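Inorganic pyrophosphatase (PDB 6LL8) probably hydrolyses diphosphate to two phosphates as a metal-dependent family II pyrophosphatase, here caught with magnesium and the substrate analogue imidodiphosphate. Local coordinates at residues A[64-77]-A[87-101]. Residues are numbered along the deposited sequence; the frame is centred on the assembly and turned at random.
Sequences YAGEEVYIVDHSEI and ATIVGIVDHHKLGDL. With MG (magnesium ion), chain D; CA (calcium ion), chain H; MG (magnesium ion), chain C; 2PN (imidodiphosphoric acid), chain I.
D73 and H95 meet at a shared magnesium ion, D73 OD1 binding it at 2.1 Å and H95 NE2 at 2.2 Å, with the carboxylate and imidazole planes only 18° apart. OD2 of D73 reaches a second magnesium ion, so this aspartate bridges two metals that also hold the imidodiphosphate. D15 and D147 also bind the shared ion, S16 OG hydrogen-bonds D73 OD2, and the carbonyl of V114 holds H95 ND1. Beside them, H96 NE2 accepts the bridging N1-H of that ligand at 2.8 Å.

The second shell centres on D94. Its OD1 receives H96 ND1 on the syn lone pair, in the plane of the imidazole and almost straight (2.7 Å, 179°), while H95 N comes to the same oxygen from above the carboxylate. This His-carboxylate bond fixes the ring's rotation and probably leaves NE2 as the acceptor for the ligand. With an alanine here, H96 ND1 and H95 N would probably both lose their acceptor, and the H96 ring would be freer to turn away from the ligand nitrogen.

Farther out, S75 OG, held between its own backbone N and carbonyl carbon (chi1 58°), accepts G99 N at 2.9 Å. E76, bent at chi2, crosses K97 and forms a salt bridge, NZ to OE2, at 2.7 Å. D100 OD1 accepts a hydrogen bond from I77 N, and the carbonyls of G99 and L101 bind calcium.

Behind the loops, strands 68-72 and 88-94 run parallel, with a beta bulge where the register slips between V69 and Y70. There the Y70 ring lies flat over G91 CA, 3.5 Å from its centroid in a CH-pi contact. These are neighbouring strands of the DHH domain's parallel sheet, flanked by strands 4-7 and 108-111; helix 117-128 packs on Y70 and V93.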
loop_
_atom_site.group_PDB
_atom_site.type_symbol
_atom_site.label_atom_id
_atom_site.label_comp_id
_atom_site.label_asym_id
_atom_site.label_seq_id
_atom_site.Cartn_x
_atom_site.Cartn_y
_atom_site.Cartn_z
ATOM N N TYR A 64 -14.595 12.641 -7.284
ATOM C CA TYR A 64 -15.058 11.635 -8.254
ATOM C C TYR A 64 -16.576 11.521 -8.277
ATOM O O TYR A 64 -17.103 10.639 -8.958
ATOM C CB TYR A 64 -14.463 10.255 -7.939
ATOM C CG TYR A 64 -12.978 10.237 -8.128
ATOM C CD1 TYR A 64 -12.154 10.739 -7.150
ATOM C CD2 TYR A 64 -12.390 9.757 -9.289
ATOM C CE1 TYR A 64 -10.791 10.756 -7.299
ATOM C CE2 TYR A 64 -11.016 9.760 -9.446
ATOM C CZ TYR A 64 -10.207 10.243 -8.444
ATOM O OH TYR A 64 -8.849 10.262 -8.599
ATOM N N ALA A 65 -17.306 12.430 -7.641
ATOM C CA ALA A 65 -18.772 12.374 -7.720
ATOM C C ALA A 65 -19.197 12.351 -9.189
ATOM O O ALA A 65 -18.677 13.145 -10.004
ATOM C CB ALA A 65 -19.396 13.551 -7.035
ATOM N N GLY A 66 -20.156 11.494 -9.529
ATOM C CA GLY A 66 -20.689 11.404 -10.889
ATOM C C GLY A 66 -19.841 10.566 -11.827
ATOM O O GLY A 66 -20.246 10.378 -12.973
ATOM N N GLU A 67 -18.676 10.131 -11.392
ATOM C CA GLU A 67 -17.747 9.349 -12.223
ATOM C C GLU A 67 -17.947 7.867 -11.997
ATOM O O GLU A 67 -18.526 7.469 -10.978
ATOM C CB GLU A 67 -16.303 9.710 -11.895
ATOM C CG GLU A 67 -15.971 11.185 -12.030
ATOM C CD GLU A 67 -16.025 11.762 -13.432
ATOM O OE1 GLU A 67 -16.098 11.012 -14.410
ATOM O OE2 GLU A 67 -15.954 12.984 -13.549
ATOM N N GLU A 68 -17.423 7.069 -12.919
ATOM C CA GLU A 68 -17.232 5.622 -12.726
ATOM C C GLU A 68 -15.785 5.426 -12.290
ATOM O O GLU A 68 -14.866 5.975 -12.894
ATOM C CB GLU A 68 -17.521 4.849 -13.999
ATOM C CG GLU A 68 -18.998 4.809 -14.349
ATOM C CD GLU A 68 -19.255 4.177 -15.703
ATOM O OE1 GLU A 68 -18.647 4.649 -16.654
ATOM O OE2 GLU A 68 -20.132 3.316 -15.789
ATOM N N VAL A 69 -15.615 4.614 -11.261
ATOM C CA VAL A 69 -14.316 4.420 -10.609
ATOM C C VAL A 69 -14.004 2.942 -10.514
ATOM O O VAL A 69 -14.824 2.141 -10.058
ATOM C CB VAL A 69 -14.282 5.070 -9.229
ATOM C CG1 VAL A 69 -12.958 4.860 -8.546
ATOM C CG2 VAL A 69 -14.585 6.542 -9.317
ATOM N N TYR A 70 -12.781 2.594 -10.895
ATOM C CA TYR A 70 -12.215 1.244 -10.692
ATOM C C TYR A 70 -11.177 1.417 -9.610
ATOM O O TYR A 70 -10.135 2.067 -9.796
ATOM C CB TYR A 70 -11.643 0.673 -11.984
ATOM C CG TYR A 70 -11.677 -0.826 -12.039
ATOM C CD1 TYR A 70 -11.018 -1.604 -11.103
ATOM C CD2 TYR A 70 -12.342 -1.481 -13.063
ATOM C CE1 TYR A 70 -11.078 -2.985 -11.153
ATOM C CE2 TYR A 70 -12.392 -2.870 -13.145
ATOM C CZ TYR A 70 -11.759 -3.622 -12.163
ATOM O OH TYR A 70 -11.799 -4.992 -12.150
ATOM N N ILE A 71 -11.490 0.870 -8.437
ATOM C CA ILE A 71 -10.664 0.974 -7.223
ATOM C C ILE A 71 -9.525 -0.041 -7.326
ATOM O O ILE A 71 -9.746 -1.189 -7.676
ATOM C CB ILE A 71 -11.522 0.713 -5.984
ATOM C CG1 ILE A 71 -12.639 1.746 -5.822
ATOM C CG2 ILE A 71 -10.673 0.573 -4.722
ATOM C CD1 ILE A 71 -12.213 3.099 -5.384
ATOM N N VAL A 72 -8.334 0.376 -6.923
ATOM C CA VAL A 72 -7.129 -0.482 -6.871
ATOM C C VAL A 72 -6.610 -0.494 -5.440
ATOM O O VAL A 72 -6.447 0.555 -4.824
ATOM C CB VAL A 72 -6.071 0.052 -7.852
ATOM C CG1 VAL A 72 -4.824 -0.803 -7.855
ATOM C CG2 VAL A 72 -6.622 0.184 -9.253
ATOM N N ASP A 73 -6.259 -1.683 -4.960
ATOM C CA ASP A 73 -5.336 -1.832 -3.815
ATOM C C ASP A 73 -5.962 -1.427 -2.479
ATOM O O ASP A 73 -5.199 -1.205 -1.529
ATOM C CB ASP A 73 -4.023 -1.118 -4.094
ATOM C CG ASP A 73 -2.852 -1.376 -3.200
ATOM O OD1 ASP A 73 -2.592 -2.560 -2.831
ATOM O OD2 ASP A 73 -2.157 -0.387 -2.929
ATOM N N HIS A 74 -7.276 -1.423 -2.364
ATOM C CA HIS A 74 -7.993 -1.340 -1.078
ATOM C C HIS A 74 -9.474 -1.594 -1.310
ATOM O O HIS A 74 -9.916 -1.546 -2.459
ATOM C CB HIS A 74 -7.793 0.026 -0.411
ATOM C CG HIS A 74 -8.573 1.105 -1.043
ATOM N ND1 HIS A 74 -9.789 1.521 -0.518
ATOM C CD2 HIS A 74 -8.298 1.836 -2.135
ATOM C CE1 HIS A 74 -10.215 2.486 -1.335
ATOM N NE2 HIS A 74 -9.344 2.737 -2.314
ATOM N N SER A 75 -10.241 -1.713 -0.226
ATOM C CA SER A 75 -11.703 -1.671 -0.333
ATOM C C SER A 75 -12.325 -0.945 0.859
ATOM O O SER A 75 -13.370 -1.381 1.369
ATOM C CB SER A 75 -12.298 -3.028 -0.562
ATOM O OG SER A 75 -11.971 -3.950 0.468
ATOM N N GLU A 76 -11.723 0.179 1.246
ATOM C CA GLU A 76 -12.076 0.905 2.480
ATOM C C GLU A 76 -12.621 2.296 2.195
ATOM O O GLU A 76 -12.017 3.055 1.436
ATOM C CB GLU A 76 -10.821 1.122 3.338
ATOM C CG GLU A 76 -10.096 -0.144 3.740
ATOM C CD GLU A 76 -10.820 -1.075 4.687
ATOM O OE1 GLU A 76 -11.612 -0.617 5.505
ATOM O OE2 GLU A 76 -10.581 -2.279 4.575
ATOM N N ILE A 77 -13.672 2.682 2.924
ATOM C CA ILE A 77 -14.143 4.076 2.887
ATOM C C ILE A 77 -13.003 5.018 3.249
ATOM O O ILE A 77 -12.828 6.044 2.583
ATOM C CB ILE A 77 -15.352 4.273 3.805
ATOM C CG1 ILE A 77 -16.554 3.548 3.220
ATOM C CG2 ILE A 77 -15.677 5.736 4.055
ATOM C CD1 ILE A 77 -17.744 3.505 4.174
ATOM N N ALA A 87 -20.045 8.550 -6.460
ATOM C CA ALA A 87 -19.508 7.919 -7.685
ATOM C C ALA A 87 -20.157 6.560 -7.859
ATOM O O ALA A 87 -20.863 6.086 -6.950
ATOM C CB ALA A 87 -18.011 7.789 -7.586
ATOM N N THR A 88 -19.862 5.902 -8.958
ATOM C CA THR A 88 -20.263 4.519 -9.169
ATOM C C THR A 88 -18.975 3.703 -9.237
ATOM O O THR A 88 -18.159 3.885 -10.146
ATOM C CB THR A 88 -21.074 4.353 -10.443
ATOM O OG1 THR A 88 -22.253 5.156 -10.344
ATOM C CG2 THR A 88 -21.444 2.908 -10.679
ATOM N N ILE A 89 -18.826 2.790 -8.282
ATOM C CA ILE A 89 -17.671 1.863 -8.311
ATOM C C ILE A 89 -18.002 0.754 -9.298
ATOM O O ILE A 89 -18.959 -0.024 -9.066
ATOM C CB ILE A 89 -17.354 1.311 -6.917
ATOM C CG1 ILE A 89 -16.986 2.423 -5.945
ATOM C CG2 ILE A 89 -16.247 0.275 -7.002
ATOM C CD1 ILE A 89 -16.973 2.026 -4.496
ATOM N N VAL A 90 -17.254 0.691 -10.394
ATOM C CA VAL A 90 -17.445 -0.331 -11.416
ATOM C C VAL A 90 -16.553 -1.539 -11.182
ATOM O O VAL A 90 -16.816 -2.609 -11.729
ATOM C CB VAL A 90 -17.292 0.221 -12.835
ATOM C CG1 VAL A 90 -18.394 1.233 -13.124
ATOM C CG2 VAL A 90 -15.911 0.800 -13.105
ATOM N N GLY A 91 -15.521 -1.382 -10.371
ATOM C CA GLY A 91 -14.599 -2.487 -10.146
ATOM C C GLY A 91 -13.733 -2.267 -8.942
ATOM O O GLY A 91 -13.520 -1.109 -8.545
ATOM N N ILE A 92 -13.215 -3.353 -8.391
ATOM C CA ILE A 92 -12.162 -3.353 -7.363
ATOM C C ILE A 92 -11.174 -4.428 -7.775
ATOM O O ILE A 92 -11.592 -5.583 -7.987
ATOM C CB ILE A 92 -12.683 -3.636 -5.955
ATOM C CG1 ILE A 92 -13.773 -2.620 -5.565
ATOM C CG2 ILE A 92 -11.539 -3.642 -4.954
ATOM C CD1 ILE A 92 -14.457 -2.946 -4.257
ATOM N N VAL A 93 -9.898 -4.099 -7.823
ATOM C CA VAL A 93 -8.810 -5.096 -7.942
ATOM C C VAL A 93 -7.927 -4.910 -6.727
ATOM O O VAL A 93 -7.453 -3.796 -6.468
ATOM C CB VAL A 93 -8.054 -4.993 -9.276
ATOM C CG1 VAL A 93 -7.471 -3.618 -9.557
ATOM C CG2 VAL A 93 -6.991 -6.068 -9.334
ATOM N N ASP A 94 -7.716 -5.979 -5.953
ATOM C CA ASP A 94 -7.092 -5.789 -4.632
ATOM C C ASP A 94 -6.609 -7.106 -4.078
ATOM O O ASP A 94 -6.874 -8.181 -4.619
ATOM C CB ASP A 94 -8.084 -5.108 -3.685
ATOM C CG ASP A 94 -7.488 -4.619 -2.382
ATOM O OD1 ASP A 94 -6.247 -4.353 -2.362
ATOM O OD2 ASP A 94 -8.239 -4.484 -1.409
ATOM N N HIS A 95 -5.952 -7.010 -2.928
ATOM C CA HIS A 95 -5.370 -8.130 -2.163
ATOM C C HIS A 95 -5.442 -7.859 -0.656
ATOM O O HIS A 95 -4.654 -8.415 0.095
ATOM C CB HIS A 95 -3.952 -8.419 -2.643
ATOM C CG HIS A 95 -2.938 -7.330 -2.433
ATOM N ND1 HIS A 95 -1.666 -7.631 -2.017
ATOM C CD2 HIS A 95 -2.949 -5.991 -2.647
ATOM C CE1 HIS A 95 -0.964 -6.493 -1.988
ATOM N NE2 HIS A 95 -1.699 -5.470 -2.365
ATOM N N HIS A 96 -6.374 -7.010 -0.231
ATOM C CA HIS A 96 -6.630 -6.712 1.187
ATOM C C HIS A 96 -7.886 -7.416 1.680
ATOM O O HIS A 96 -8.668 -7.958 0.880
ATOM C CB HIS A 96 -6.775 -5.197 1.416
ATOM C CG HIS A 96 -5.492 -4.453 1.271
ATOM N ND1 HIS A 96 -5.004 -4.010 0.038
ATOM C CD2 HIS A 96 -4.575 -4.053 2.195
ATOM C CE1 HIS A 96 -3.836 -3.400 0.245
ATOM N NE2 HIS A 96 -3.558 -3.396 1.550
ATOM N N LYS A 97 -8.105 -7.349 2.982
ATOM C CA LYS A 97 -9.387 -7.691 3.581
ATOM C C LYS A 97 -10.508 -6.947 2.880
ATOM O O LYS A 97 -10.296 -5.897 2.255
ATOM C CB LYS A 97 -9.350 -7.321 5.059
ATOM C CG LYS A 97 -9.415 -5.834 5.369
ATOM C CD LYS A 97 -9.214 -5.577 6.856
ATOM C CE LYS A 97 -9.184 -4.123 7.246
ATOM N NZ LYS A 97 -10.481 -3.443 7.041
ATOM N N LEU A 98 -11.710 -7.477 3.035
ATOM C CA LEU A 98 -12.899 -6.807 2.496
ATOM C C LEU A 98 -13.320 -5.708 3.461
ATOM O O LEU A 98 -13.698 -5.982 4.596
ATOM C CB LEU A 98 -14.022 -7.806 2.290
ATOM C CG LEU A 98 -15.282 -7.243 1.658
ATOM C CD1 LEU A 98 -14.992 -6.632 0.291
ATOM C CD2 LEU A 98 -16.344 -8.307 1.553
ATOM N N GLY A 99 -13.211 -4.479 2.993
ATOM C CA GLY A 99 -13.568 -3.306 3.772
ATOM C C GLY A 99 -14.989 -2.890 3.569
ATOM O O GLY A 99 -15.835 -3.622 3.043
ATOM N N ASP A 100 -15.274 -1.659 4.008
ATOM C CA ASP A 100 -16.652 -1.159 4.131
ATOM C C ASP A 100 -17.109 -0.356 2.923
ATOM O O ASP A 100 -18.209 0.191 2.976
ATOM C CB ASP A 100 -16.818 -0.428 5.449
ATOM C CG ASP A 100 -15.900 0.743 5.674
ATOM O OD1 ASP A 100 -14.979 0.958 4.890
ATOM O OD2 ASP A 100 -16.134 1.418 6.745
ATOM N N LEU A 101 -16.377 -0.378 1.804
ATOM C CA LEU A 101 -17.002 0.056 0.559
ATOM C C LEU A 101 -18.215 -0.821 0.257
ATOM O O LEU A 101 -18.256 -2.031 0.588
ATOM C CB LEU A 101 -16.030 0.028 -0.619
ATOM C CG LEU A 101 -14.917 1.061 -0.582
ATOM C CD1 LEU A 101 -14.017 0.877 -1.777
ATOM C CD2 LEU A 101 -15.447 2.481 -0.501
HETATM MG MG MG D . -0.674 -3.475 -2.505
HETATM CA CA CA H . -18.329 -4.242 2.195
HETATM MG MG MG C . -0.757 -0.148 -1.521
HETATM P P1 2PN I . -0.253 -2.474 0.480
HETATM O O1 2PN I . -1.043 -1.223 0.105
HETATM O O2 2PN I . 1.225 -2.208 0.584
HETATM O O3 2PN I . -0.572 -3.619 -0.463
HETATM N N1 2PN I . -0.784 -2.935 1.967
HETATM P P2 2PN I . -0.136 -2.945 3.485
HETATM O O4 2PN I . -1.179 -2.239 4.346
HETATM O O5 2PN I . 1.162 -2.167 3.453
HETATM O O6 2PN I . 0.053 -4.386 3.892
HETATM O O HOH W 1 -21.603 7.814 -10.961
HETATM O O HOH W 2 -10.455 -5.851 -0.722
HETATM O O HOH W 3 -9.394 -3.164 2.301
#